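Local coordinates for hypothetical protein VC1899 (Vibrio cholerae, PDB 1XMX) that is of unknown function but probably binds nucleic acid and, carrying a Card1-like domain of the PD-(D/E)XK nuclease class, may cleave it, at residues 260-265 and 270-275; 145-150 and 297-302; 192-197 and 236-241; 228-233 and 243-248; 61-64 and 69-72. All blocks are in the same frame, centred on the assembly; numbering follows the deposited sequence.

Contact 1 of 5, residues 260-265 and 270-275; sequences STVKQI and PTIQDR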
# COMPACT_ATOMS: atom_id res chain seq x y z
N SER A 260 11.07 7.74 6.07
CA SER A 260 11.46 9.14 6.14
C SER A 260 11.68 9.76 4.76
O SER A 260 11.42 10.93 4.57
CB SER A 260 12.72 9.25 6.98
OG SER A 260 12.40 9.10 8.36
N THR A 261 12.25 9.00 3.83
CA THR A 261 12.46 9.42 2.45
C THR A 261 11.14 9.57 1.64
O THR A 261 10.98 10.52 0.88
CB THR A 261 13.40 8.41 1.76
OG1 THR A 261 14.60 8.38 2.52
CG2 THR A 261 13.70 8.77 0.32
N VAL A 262 10.21 8.63 1.83
CA VAL A 262 8.92 8.72 1.23
C VAL A 262 8.24 10.00 1.69
O VAL A 262 7.60 10.69 0.88
CB VAL A 262 8.02 7.50 1.57
CG1 VAL A 262 6.55 7.77 1.07
CG2 VAL A 262 8.55 6.22 0.93
N LYS A 263 8.36 10.30 2.97
CA LYS A 263 7.76 11.52 3.55
C LYS A 263 8.35 12.81 2.92
O LYS A 263 7.61 13.75 2.64
CB LYS A 263 7.92 11.53 5.07
CG LYS A 263 7.45 12.81 5.69
CD LYS A 263 7.79 12.87 7.16
CE LYS A 263 7.30 14.19 7.79
NZ LYS A 263 7.60 14.19 9.24
N GLN A 264 9.67 12.83 2.70
CA GLN A 264 10.32 13.87 1.89
C GLN A 264 9.84 14.00 0.45
O GLN A 264 9.63 15.13 -0.03
CB GLN A 264 11.84 13.64 1.82
CG GLN A 264 12.48 14.12 3.02
CD GLN A 264 13.98 14.18 2.90
OE1 GLN A 264 14.55 14.36 1.79
NE2 GLN A 264 14.65 14.04 4.03
N ILE A 265 9.71 12.88 -0.25
CA ILE A 265 9.24 12.89 -1.65
C ILE A 265 7.83 13.40 -1.69
O ILE A 265 7.46 14.13 -2.58
CB ILE A 265 9.32 11.48 -2.26
CG1 ILE A 265 10.78 11.06 -2.38
CG2 ILE A 265 8.63 11.43 -3.62
CD1 ILE A 265 11.01 9.56 -2.54
N PRO A 270 2.23 15.31 -4.61
CA PRO A 270 0.89 15.07 -3.99
C PRO A 270 0.19 13.77 -4.36
O PRO A 270 -0.75 13.41 -3.68
CB PRO A 270 0.03 16.29 -4.43
CG PRO A 270 0.74 16.86 -5.65
CD PRO A 270 2.27 16.55 -5.40
N THR A 271 0.62 13.05 -5.40
CA THR A 271 0.01 11.73 -5.69
C THR A 271 0.29 10.71 -4.57
O THR A 271 -0.35 9.72 -4.51
CB THR A 271 0.50 11.13 -7.06
OG1 THR A 271 1.94 11.11 -7.09
CG2 THR A 271 -0.02 11.95 -8.25
N ILE A 272 1.25 10.97 -3.69
CA ILE A 272 1.48 10.04 -2.57
C ILE A 272 0.54 10.52 -1.50
O ILE A 272 0.79 11.53 -0.86
CB ILE A 272 2.95 10.10 -2.07
CG1 ILE A 272 3.92 9.83 -3.23
CG2 ILE A 272 3.16 9.12 -0.90
CD1 ILE A 272 5.35 10.05 -2.89
N GLN A 273 -0.53 9.81 -1.29
CA GLN A 273 -1.66 10.38 -0.61
C GLN A 273 -1.70 9.80 0.82
O GLN A 273 -2.41 10.31 1.66
CB GLN A 273 -2.89 10.07 -1.45
CG GLN A 273 -3.29 8.58 -1.40
CD GLN A 273 -4.00 8.16 -2.64
OE1 GLN A 273 -3.41 8.14 -3.70
NE2 GLN A 273 -5.27 7.87 -2.52
N ASP A 274 -0.92 8.76 1.08
CA ASP A 274 -0.87 8.11 2.40
C ASP A 274 0.44 7.30 2.59
O ASP A 274 0.99 6.79 1.65
CB ASP A 274 -2.10 7.22 2.68
CG ASP A 274 -2.29 6.96 4.19
OD1 ASP A 274 -1.70 7.70 5.00
OD2 ASP A 274 -3.00 6.04 4.59
N ARG A 275 0.92 7.16 3.82
CA ARG A 275 2.16 6.40 4.06
C ARG A 275 2.16 5.95 5.47
O ARG A 275 1.64 6.66 6.33
CB ARG A 275 3.42 7.23 3.83
CG ARG A 275 3.38 8.51 4.59
CD ARG A 275 4.71 9.34 4.52
NE ARG A 275 4.36 10.63 5.11
CZ ARG A 275 4.45 10.90 6.40
NH1 ARG A 275 5.01 10.02 7.22
NH2 ARG A 275 4.04 12.07 6.87
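Lys263 lays its aliphatic chain across the guanidinium of Arg275, one half of a helix-on-sheet contact consistent with the PD-(D/E)XK class to which the Card1-like domain is assigned. The axis of helix segment 260-265 runs at 154° to that of strand segment 272-275, roughly antiparallel. Lys263 CG sits over the centre of the guanidinium, 3.6 Å from Arg275 CZ, so the flat cation rests on methylenes. The ammonium is carried onward by an extended chain; even so, Lys263 NZ and Arg275 NH2 are 4.8 Å apart, like charges not in contact, and as Lys263 is exposed, solvent probably screens them. Lys and Arg suit the place because each combines a long apolar stem with a charged end.

Beneath this lid the contact is apolar. Val262 CG1 reaches Ile272 CG2 at 4.1 Å, and Arg275 CB adds a further carbon beside that valine methyl. Branched side chains fill this buried interface, and Phe379 and Leu375 of helix 371-380 continue it.

Further out, Gln266 ties the pieces together: its OE1 bonds Arg275 NE and its NE2 bonds the carbonyl of Ile272. A classic beta bulge, in which Gln273 and Asp274 both face Val299, lies between Ile272 and Arg275, and both of these residues project toward the helix although they are three positions apart. The closest meeting of apolar side chains is that of Ile272 CD1 with Ile265 CG2, 3.6 Å.

Contact 2 of 5, residues 145-150 and 297-302; sequences ADYLTI and ATVVNN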
# COMPACT_ATOMS: atom_id res chain seq x y z
N ALA A 145 -5.66 2.28 5.18
CA ALA A 145 -6.62 1.63 6.07
C ALA A 145 -7.83 1.22 5.31
O ALA A 145 -8.34 0.10 5.48
CB ALA A 145 -6.99 2.55 7.17
N ASP A 146 -8.29 2.12 4.43
CA ASP A 146 -9.47 1.91 3.58
C ASP A 146 -9.20 0.84 2.60
O ASP A 146 -10.09 -0.00 2.32
CB ASP A 146 -9.74 3.14 2.78
CG ASP A 146 -10.43 4.17 3.57
OD1 ASP A 146 -11.01 3.78 4.64
OD2 ASP A 146 -10.38 5.36 3.13
N TYR A 147 -7.98 0.87 2.06
CA TYR A 147 -7.56 -0.13 1.10
C TYR A 147 -7.59 -1.51 1.70
O TYR A 147 -8.09 -2.44 1.08
CB TYR A 147 -6.13 0.14 0.63
CG TYR A 147 -6.09 0.30 -0.87
CD1 TYR A 147 -6.15 -0.80 -1.71
CD2 TYR A 147 -6.02 1.56 -1.46
CE1 TYR A 147 -6.12 -0.66 -3.08
CE2 TYR A 147 -5.99 1.72 -2.85
CZ TYR A 147 -6.03 0.60 -3.64
OH TYR A 147 -6.00 0.72 -5.00
N LEU A 148 -7.06 -1.66 2.91
CA LEU A 148 -7.07 -2.97 3.53
C LEU A 148 -8.49 -3.45 3.79
O LEU A 148 -8.78 -4.64 3.54
CB LEU A 148 -6.22 -3.03 4.80
CG LEU A 148 -4.73 -2.67 4.57
CD1 LEU A 148 -3.99 -2.53 5.88
CD2 LEU A 148 -4.04 -3.68 3.70
N THR A 149 -9.36 -2.57 4.29
CA THR A 149 -10.73 -2.95 4.55
C THR A 149 -11.36 -3.48 3.26
O THR A 149 -11.97 -4.56 3.23
CB THR A 149 -11.53 -1.76 5.05
OG1 THR A 149 -10.93 -1.32 6.26
CG2 THR A 149 -13.01 -2.13 5.28
N ILE A 150 -11.23 -2.71 2.20
CA ILE A 150 -11.82 -3.12 0.94
C ILE A 150 -11.43 -4.54 0.58
O ILE A 150 -12.29 -5.28 0.08
CB ILE A 150 -11.46 -2.16 -0.20
CG1 ILE A 150 -12.19 -0.83 0.01
CG2 ILE A 150 -11.83 -2.82 -1.58
CD1 ILE A 150 -11.80 0.26 -1.00
N ALA A 297 4.26 1.12 3.79
CA ALA A 297 3.11 1.05 2.90
C ALA A 297 2.74 2.47 2.48
O ALA A 297 2.75 3.38 3.32
CB ALA A 297 1.92 0.43 3.62
N THR A 298 2.43 2.65 1.19
CA THR A 298 1.86 3.91 0.67
C THR A 298 0.64 3.66 -0.22
O THR A 298 0.40 2.53 -0.69
CB THR A 298 2.87 4.73 -0.15
OG1 THR A 298 3.29 3.95 -1.27
CG2 THR A 298 4.08 5.05 0.65
N VAL A 299 -0.15 4.70 -0.43
CA VAL A 299 -1.07 4.71 -1.58
C VAL A 299 -0.59 5.88 -2.45
O VAL A 299 -0.36 7.01 -1.94
CB VAL A 299 -2.58 4.88 -1.16
CG1 VAL A 299 -3.51 4.86 -2.40
CG2 VAL A 299 -3.02 3.78 -0.20
N VAL A 300 -0.51 5.64 -3.76
CA VAL A 300 -0.06 6.63 -4.71
C VAL A 300 -0.95 6.52 -5.93
O VAL A 300 -1.07 5.46 -6.48
CB VAL A 300 1.38 6.33 -5.19
CG1 VAL A 300 1.88 7.45 -6.08
CG2 VAL A 300 2.31 6.03 -3.94
N ASN A 301 -1.53 7.65 -6.36
CA ASN A 301 -2.47 7.67 -7.45
C ASN A 301 -3.52 6.59 -7.26
O ASN A 301 -3.85 5.86 -8.22
CB ASN A 301 -1.79 7.59 -8.82
CG ASN A 301 -2.77 7.99 -9.95
OD1 ASN A 301 -3.63 8.81 -9.74
ND2 ASN A 301 -2.61 7.42 -11.12
N ASN A 302 -4.03 6.50 -6.03
CA ASN A 302 -5.07 5.55 -5.67
C ASN A 302 -4.68 4.06 -5.84
O ASN A 302 -5.57 3.22 -5.83
CB ASN A 302 -6.38 5.85 -6.41
CG ASN A 302 -7.02 7.14 -5.98
OD1 ASN A 302 -7.16 7.42 -4.77
ND2 ASN A 302 -7.40 7.98 -6.95
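Tyr147 joins helix 144-150 to the tip of a beta hairpin in a small, buried contact near the centre of the chain, combining one hydrogen bond with a patch of apolar packing. The phenol crosses from the helix to the turn that links strands 288-300 and 303-310, where Tyr147 OH donates to the carbonyl oxygen Asn302 O at 2.7 Å. That oxygen lies at the edge of the ring, in its plane. The donor approaches it at a C=O angle of 140° and is tilted 22° from the carbonyl plane.

Closer to the helix, the ring leans against Val299, whose two methyls divide the work: CG2 stands 3.9 Å from Tyr147 CD2 and CG1 4.0 Å from Tyr147 CE2. To reach this place the tyrosine accepts an unusual chi1 of -123°, with CG almost eclipsing the hydrogen on CA. A tyrosine suits the spot, being apolar along its flank and polar at its end, which satisfies a buried carbonyl.

Asn301 and Asn302 both have positive phi, a conformation asparagine tolerates well. The side chain of Asn302 has its own partners in Asp123 and Gln139 O, while Val15 of helix 15-22 also touches the tyrosine, so the N-terminal part of the chain helps enclose the site. The backbone angles of the two asparagines approximate a type I' turn, the tight turn of two-residue beta hairpins; here the hairpin belongs to the mixed sheet of the domain, consistent with the PD-(D/E)XK class.

Contact 3 of 5, residues 192-197 and 236-241; sequences NYLATT and GILTFI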
# COMPACT_ATOMS: atom_id res chain seq x y z
N ASN A 192 23.79 -6.00 14.38
CA ASN A 192 22.55 -6.78 14.47
C ASN A 192 22.61 -7.90 15.50
O ASN A 192 21.70 -8.05 16.29
CB ASN A 192 22.16 -7.35 13.12
CG ASN A 192 21.03 -8.34 13.25
OD1 ASN A 192 19.85 -7.96 13.41
ND2 ASN A 192 21.36 -9.62 13.17
N TYR A 193 23.67 -8.71 15.48
CA TYR A 193 23.84 -9.74 16.54
C TYR A 193 23.88 -9.14 17.98
O TYR A 193 23.21 -9.65 18.89
CB TYR A 193 25.06 -10.63 16.24
CG TYR A 193 25.50 -11.43 17.44
CD1 TYR A 193 24.99 -12.70 17.71
CD2 TYR A 193 26.41 -10.89 18.35
CE1 TYR A 193 25.42 -13.42 18.83
CE2 TYR A 193 26.80 -11.57 19.48
CZ TYR A 193 26.31 -12.82 19.70
OH TYR A 193 26.76 -13.45 20.84
N LEU A 194 24.63 -8.05 18.18
CA LEU A 194 24.66 -7.34 19.47
C LEU A 194 23.28 -6.80 19.87
O LEU A 194 22.84 -7.00 20.99
CB LEU A 194 25.69 -6.19 19.45
CG LEU A 194 27.18 -6.55 19.26
CD1 LEU A 194 27.97 -5.29 18.92
CD2 LEU A 194 27.81 -7.18 20.49
N ALA A 195 22.61 -6.10 18.96
CA ALA A 195 21.23 -5.65 19.25
C ALA A 195 20.30 -6.82 19.61
O ALA A 195 19.49 -6.72 20.51
CB ALA A 195 20.67 -4.83 18.08
N THR A 196 20.44 -7.94 18.90
CA THR A 196 19.63 -9.12 19.15
C THR A 196 19.89 -9.74 20.54
O THR A 196 18.95 -10.20 21.20
CB THR A 196 19.85 -10.14 18.06
OG1 THR A 196 19.39 -9.58 16.82
CG2 THR A 196 19.11 -11.43 18.36
N THR A 197 21.15 -9.76 20.96
CA THR A 197 21.51 -10.19 22.32
C THR A 197 20.81 -9.34 23.41
O THR A 197 20.29 -9.91 24.40
CB THR A 197 23.03 -10.16 22.50
OG1 THR A 197 23.61 -11.16 21.67
CG2 THR A 197 23.45 -10.49 23.94
N GLY A 236 34.40 -1.45 26.22
CA GLY A 236 33.79 -2.61 25.54
C GLY A 236 32.30 -2.86 25.82
O GLY A 236 31.74 -3.87 25.40
N ILE A 237 31.65 -1.93 26.54
CA ILE A 237 30.22 -2.01 26.74
C ILE A 237 29.46 -1.04 25.89
O ILE A 237 29.71 0.18 25.92
CB ILE A 237 29.84 -1.86 28.17
CG1 ILE A 237 30.66 -2.87 28.97
CG2 ILE A 237 28.35 -2.15 28.40
CD1 ILE A 237 30.95 -2.37 30.23
N LEU A 238 28.54 -1.59 25.11
CA LEU A 238 27.63 -0.80 24.29
C LEU A 238 26.25 -0.69 24.97
O LEU A 238 25.64 -1.71 25.30
CB LEU A 238 27.50 -1.44 22.90
CG LEU A 238 26.40 -0.89 21.97
CD1 LEU A 238 26.77 0.50 21.45
CD2 LEU A 238 26.15 -1.86 20.79
N THR A 239 25.78 0.54 25.22
CA THR A 239 24.47 0.73 25.84
C THR A 239 23.58 1.58 24.91
O THR A 239 23.94 2.71 24.60
CB THR A 239 24.59 1.43 27.20
OG1 THR A 239 25.65 0.82 27.96
CG2 THR A 239 23.23 1.38 28.00
N PHE A 240 22.45 1.04 24.47
CA PHE A 240 21.45 1.90 23.80
C PHE A 240 20.66 2.77 24.80
O PHE A 240 20.38 2.35 25.95
CB PHE A 240 20.53 1.07 22.91
CG PHE A 240 21.28 0.18 21.94
CD1 PHE A 240 21.72 0.69 20.71
CD2 PHE A 240 21.51 -1.15 22.24
CE1 PHE A 240 22.40 -0.16 19.77
CE2 PHE A 240 22.19 -1.99 21.35
CZ PHE A 240 22.65 -1.50 20.11
N ILE A 241 20.35 4.01 24.38
CA ILE A 241 19.57 4.87 25.23
C ILE A 241 18.15 4.33 25.42
O ILE A 241 17.52 4.59 26.45
CB ILE A 241 19.54 6.31 24.70
CG1 ILE A 241 18.94 6.38 23.29
CG2 ILE A 241 20.96 6.90 24.71
CD1 ILE A 241 18.43 7.78 22.91
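Phe240 and Leu238 point from strand 237-240 toward helix 181-201 and meet Ala195 and Leu194, forming a thin apolar seam with no hydrogen bond across it. Leu194 CD1 approaches Leu238 CD2 at 4.3 Å, methyl against methyl. Beside this pair, the small Ala195 lets the phenyl ring come up to the helix backbone: Phe240 CE2 is 4.3 Å from Ala195 CA, and Phe240 CZ is 4.4 Å from Ala195 CB. The strand's two large residues also pack on each other, Leu238 CG lying 4.2 Å above the plane of the Phe240 ring and toward its rim. Val206 touches Leu194 from the adjoining strand, while Ala245 and Ala249 of helix 243-266 press on the phenyl ring.

Away from the seam the helix is more exposed, Tyr193 being exposed and Thr197 partly so. Thr197 OG1 donates to Tyr193 O at 3.2 Å, from above the carbonyl plane, while Thr197 N reaches the same oxygen from the opposite face. The threonine thus spends its hydroxyl on its own helix, and Thr197 OG1 lies 3.7 Å above one face of the Tyr193 ring, toward its rim.

The order of strands and helices here is consistent with a winged helix, in which such a sheet packs against the first helix. With no polar bond between the segments, the contact rests on burial of apolar surface, and its approaches are looser than close packing.

Contact 4 of 5, residues 228-233 and 243-248; sequences AKIASY and EEARRF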
# COMPACT_ATOMS: atom_id res chain seq x y z
N ALA A 228 25.57 10.31 17.42
CA ALA A 228 24.14 10.53 17.30
C ALA A 228 23.45 10.60 18.62
O ALA A 228 22.24 10.87 18.63
CB ALA A 228 23.44 9.48 16.42
N LYS A 229 24.22 10.40 19.69
CA LYS A 229 23.73 10.36 21.09
C LYS A 229 22.64 9.29 21.34
O LYS A 229 21.85 9.41 22.28
CB LYS A 229 23.28 11.75 21.61
CG LYS A 229 24.40 12.78 21.58
CD LYS A 229 24.01 14.14 22.22
CE LYS A 229 25.06 15.26 21.90
NZ LYS A 229 24.77 16.02 20.58
N ILE A 230 22.63 8.22 20.54
CA ILE A 230 21.68 7.14 20.79
C ILE A 230 22.26 5.85 21.43
O ILE A 230 21.51 4.86 21.68
CB ILE A 230 20.89 6.78 19.52
CG1 ILE A 230 21.84 6.33 18.40
CG2 ILE A 230 20.06 7.94 19.11
CD1 ILE A 230 21.11 5.59 17.28
N ALA A 231 23.57 5.85 21.67
CA ALA A 231 24.25 4.84 22.51
C ALA A 231 25.50 5.41 23.13
O ALA A 231 26.06 6.39 22.65
CB ALA A 231 24.63 3.58 21.71
N SER A 232 25.93 4.79 24.22
CA SER A 232 27.24 5.06 24.72
C SER A 232 28.05 3.77 24.50
O SER A 232 27.50 2.65 24.40
CB SER A 232 27.17 5.52 26.20
OG SER A 232 26.65 4.47 27.02
N TYR A 233 29.37 3.93 24.32
CA TYR A 233 30.24 2.80 24.09
C TYR A 233 31.52 3.09 24.90
O TYR A 233 32.23 4.04 24.58
CB TYR A 233 30.52 2.56 22.60
CG TYR A 233 31.53 1.44 22.40
CD1 TYR A 233 31.28 0.13 22.90
CD2 TYR A 233 32.75 1.68 21.75
CE1 TYR A 233 32.24 -0.90 22.76
CE2 TYR A 233 33.69 0.66 21.59
CZ TYR A 233 33.43 -0.63 22.09
OH TYR A 233 34.40 -1.60 21.92
N GLU A 243 14.77 1.38 23.62
CA GLU A 243 14.35 0.26 22.76
C GLU A 243 14.33 0.63 21.30
O GLU A 243 14.68 -0.18 20.44
CB GLU A 243 12.94 -0.21 23.12
CG GLU A 243 12.84 -0.70 24.54
CD GLU A 243 13.11 -2.20 24.62
OE1 GLU A 243 14.31 -2.57 24.75
OE2 GLU A 243 12.11 -2.98 24.55
N GLU A 244 13.89 1.85 21.01
CA GLU A 244 13.85 2.35 19.63
C GLU A 244 15.26 2.47 19.04
O GLU A 244 15.44 2.16 17.88
CB GLU A 244 13.12 3.67 19.53
CG GLU A 244 13.26 4.33 18.16
CD GLU A 244 13.00 5.85 18.21
OE1 GLU A 244 13.86 6.56 18.79
OE2 GLU A 244 11.98 6.33 17.66
N ALA A 245 16.25 2.85 19.86
CA ALA A 245 17.66 2.84 19.40
C ALA A 245 18.16 1.42 19.25
O ALA A 245 18.88 1.11 18.33
CB ALA A 245 18.56 3.63 20.35
N ARG A 246 17.82 0.54 20.17
CA ARG A 246 18.18 -0.85 19.98
C ARG A 246 17.55 -1.47 18.71
O ARG A 246 18.22 -2.13 17.96
CB ARG A 246 17.82 -1.70 21.20
CG ARG A 246 18.17 -3.20 20.99
CD ARG A 246 17.26 -4.24 21.62
NE ARG A 246 15.80 -4.22 21.39
CZ ARG A 246 15.08 -4.67 20.33
NH1 ARG A 246 15.62 -5.17 19.18
NH2 ARG A 246 13.75 -4.60 20.44
N ARG A 247 16.26 -1.25 18.47
CA ARG A 247 15.59 -1.76 17.26
C ARG A 247 16.21 -1.22 15.98
O ARG A 247 16.26 -1.90 14.95
CB ARG A 247 14.10 -1.36 17.23
CG ARG A 247 13.18 -2.34 17.92
CD ARG A 247 11.70 -1.87 17.88
NE ARG A 247 11.29 -1.38 19.20
CZ ARG A 247 10.75 -0.18 19.44
NH1 ARG A 247 10.52 0.64 18.42
NH2 ARG A 247 10.41 0.18 20.68
N PHE A 248 16.65 0.03 16.06
CA PHE A 248 17.19 0.76 14.94
C PHE A 248 18.44 0.06 14.52
O PHE A 248 18.61 -0.21 13.33
CB PHE A 248 17.50 2.19 15.36
CG PHE A 248 18.12 3.04 14.26
CD1 PHE A 248 17.32 3.68 13.32
CD2 PHE A 248 19.50 3.25 14.22
CE1 PHE A 248 17.89 4.48 12.31
CE2 PHE A 248 20.07 4.04 13.22
CZ PHE A 248 19.26 4.66 12.27
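Ile230 takes chi1 of 60°, which places CG1 between its backbone N and carbonyl carbon and, with chi2 extended, sends CD1 toward the ring of Phe248. That ring comes to meet it because Phe248 holds CG opposite its own N (chi1 178°) and stands out from helix 243-266. The two side chains cross at about a right angle, with Ile230 CD1 4.2 Å from Phe248 CD2.

One turn earlier in the helix, Ala245 sits closest to the loop: its CB is 4.0 Å from Ile230 CB and 3.5 Å from the carbonyl oxygen Ile230 O, which accepts from Ile241 N, so the methyl merely packs there. Alanine suits this point, since the CA atoms of Ile230 and Ala245 are only 6.0 Å apart, and a branched isoleucine reaches further, to the phenylalanine.

Just before Ile230, Lys229 closes the preceding helix with the positive phi of a Schellman motif. Strands 231-234 and 237-240 are consistent with the wing hairpin of a winged helix. Leu173 of helix 164-179 touches both Ile230 and Phe248, Trp177 of that helix meets the Phe248 ring, and Leu225 of helix 216-227 packs on Ile230, so three helices converge beside the edge strand 231-234.

Contact 5 of 5, residues 61-64 and 69-72; sequences EIPA and SAIK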
# COMPACT_ATOMS: atom_id res chain seq x y z
N GLU A 61 -29.35 -6.89 -5.52
CA GLU A 61 -28.86 -8.22 -5.89
C GLU A 61 -29.42 -8.69 -7.18
O GLU A 61 -30.65 -8.80 -7.33
CB GLU A 61 -29.25 -9.27 -4.84
CG GLU A 61 -28.11 -9.69 -3.98
CD GLU A 61 -28.48 -10.69 -2.93
OE1 GLU A 61 -29.32 -11.62 -3.21
OE2 GLU A 61 -27.91 -10.55 -1.81
N ILE A 62 -28.53 -9.05 -8.10
CA ILE A 62 -28.97 -9.68 -9.31
C ILE A 62 -28.85 -11.17 -9.13
O ILE A 62 -28.19 -11.66 -8.23
CB ILE A 62 -28.14 -9.26 -10.54
CG1 ILE A 62 -26.67 -9.17 -10.16
CG2 ILE A 62 -28.63 -7.85 -11.12
CD1 ILE A 62 -25.67 -9.43 -11.31
N PRO A 63 -29.48 -11.92 -10.01
CA PRO A 63 -29.31 -13.33 -9.87
C PRO A 63 -27.88 -13.65 -10.27
O PRO A 63 -27.23 -12.88 -10.96
CB PRO A 63 -30.37 -13.91 -10.84
CG PRO A 63 -30.73 -12.81 -11.79
CD PRO A 63 -30.33 -11.51 -11.15
N ALA A 64 -27.38 -14.75 -9.80
CA ALA A 64 -25.95 -15.07 -9.94
C ALA A 64 -25.57 -15.82 -11.25
O ALA A 64 -24.42 -15.78 -11.66
CB ALA A 64 -25.47 -15.84 -8.70
N SER A 69 -30.49 -11.99 -20.07
CA SER A 69 -31.86 -11.44 -20.16
C SER A 69 -32.52 -11.38 -18.76
O SER A 69 -33.29 -10.47 -18.50
CB SER A 69 -32.72 -12.11 -21.25
OG SER A 69 -33.31 -13.33 -20.83
N ALA A 70 -32.15 -12.28 -17.85
CA ALA A 70 -32.55 -12.18 -16.42
C ALA A 70 -31.82 -11.04 -15.67
O ALA A 70 -32.42 -10.31 -14.88
CB ALA A 70 -32.36 -13.53 -15.70
N ILE A 71 -30.52 -10.88 -15.89
CA ILE A 71 -29.81 -9.70 -15.35
C ILE A 71 -30.40 -8.36 -15.85
O ILE A 71 -30.70 -7.46 -15.05
CB ILE A 71 -28.27 -9.76 -15.63
CG1 ILE A 71 -27.67 -11.04 -15.05
CG2 ILE A 71 -27.53 -8.50 -15.06
CD1 ILE A 71 -26.19 -11.25 -15.49
N LYS A 72 -30.58 -8.21 -17.16
CA LYS A 72 -31.15 -7.00 -17.74
C LYS A 72 -32.55 -6.73 -17.21
O LYS A 72 -32.97 -5.59 -17.04
CB LYS A 72 -31.26 -7.14 -19.27
CG LYS A 72 -29.93 -7.04 -19.98
CD LYS A 72 -30.04 -6.93 -21.51
CE LYS A 72 -28.59 -6.91 -22.07
NZ LYS A 72 -28.45 -6.95 -23.58
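Ala70, which packs on Pro63, bonds through its backbone N to Asn67 OD1, an oxygen that also accepts a hydrogen bond from Ser69 OG. Two donors therefore meet one side-chain oxygen just before helix 68-85, which follows the loop that has just left strand 56-61.

Across the contact itself there is no polar bond; it is made by carbon alone. Ile62 and Ile71 meet through their branch methyls, Ile62 CG2 lying 4.1 Å from Ile71 CG2, and their side chains cross obliquely. On Ile71 the methyl stands opposite the backbone N, with CG1 held at chi1 -57°, the usual helical choice for a beta-branched residue. Toward the surface, the ring of Pro63 presents CG to Ala70 CB at 4.3 Å. The exposed proline suits a loop, having no N-H that would need a partner, and the small alanine lets the proline ring lie against the helix. Together the segments bury 168 Å².

Around the isoleucines, Arg100 of helix 98-110 touches both, and Ala74 and Ile75 extend the apolar patch along helix 68-85. The polar ends of neighbouring residues turn elsewhere: Lys72 NZ forms a salt bridge with Glu106, and Glu61 OE2 bonds His37.

The N-terminal sheet has strand order 3-2-1-4-5 in its parallel part, with helices between the strands, as in a Rossmann-like alpha/beta fold; this contact belongs to its connection from strand 56-61 to helix 68-85.

In the fold
The five contacts run from one end of an elongated chain to the other. Contact 5 lies in the N-terminal alpha/beta sheet, with the side chain of Ile71 about 11 Å from a bound magnesium ion, and its centre is 65 Å from that of contact 3. Contacts 3 and 4, centres 9 Å apart, share the small three-stranded sheet, where Thr239 N bonds Ser232 O. Helix 243-266 then runs from contact 4 to contact 1, whose centres are 26 Å apart. Contacts 1 and 2 meet in the sheet of the Card1-like domain, Gln273 N bonding Val299 O at 2.9 Å, and contact 2 also touches helix 15-22 of the N-terminal part, through Tyr147 on Val15.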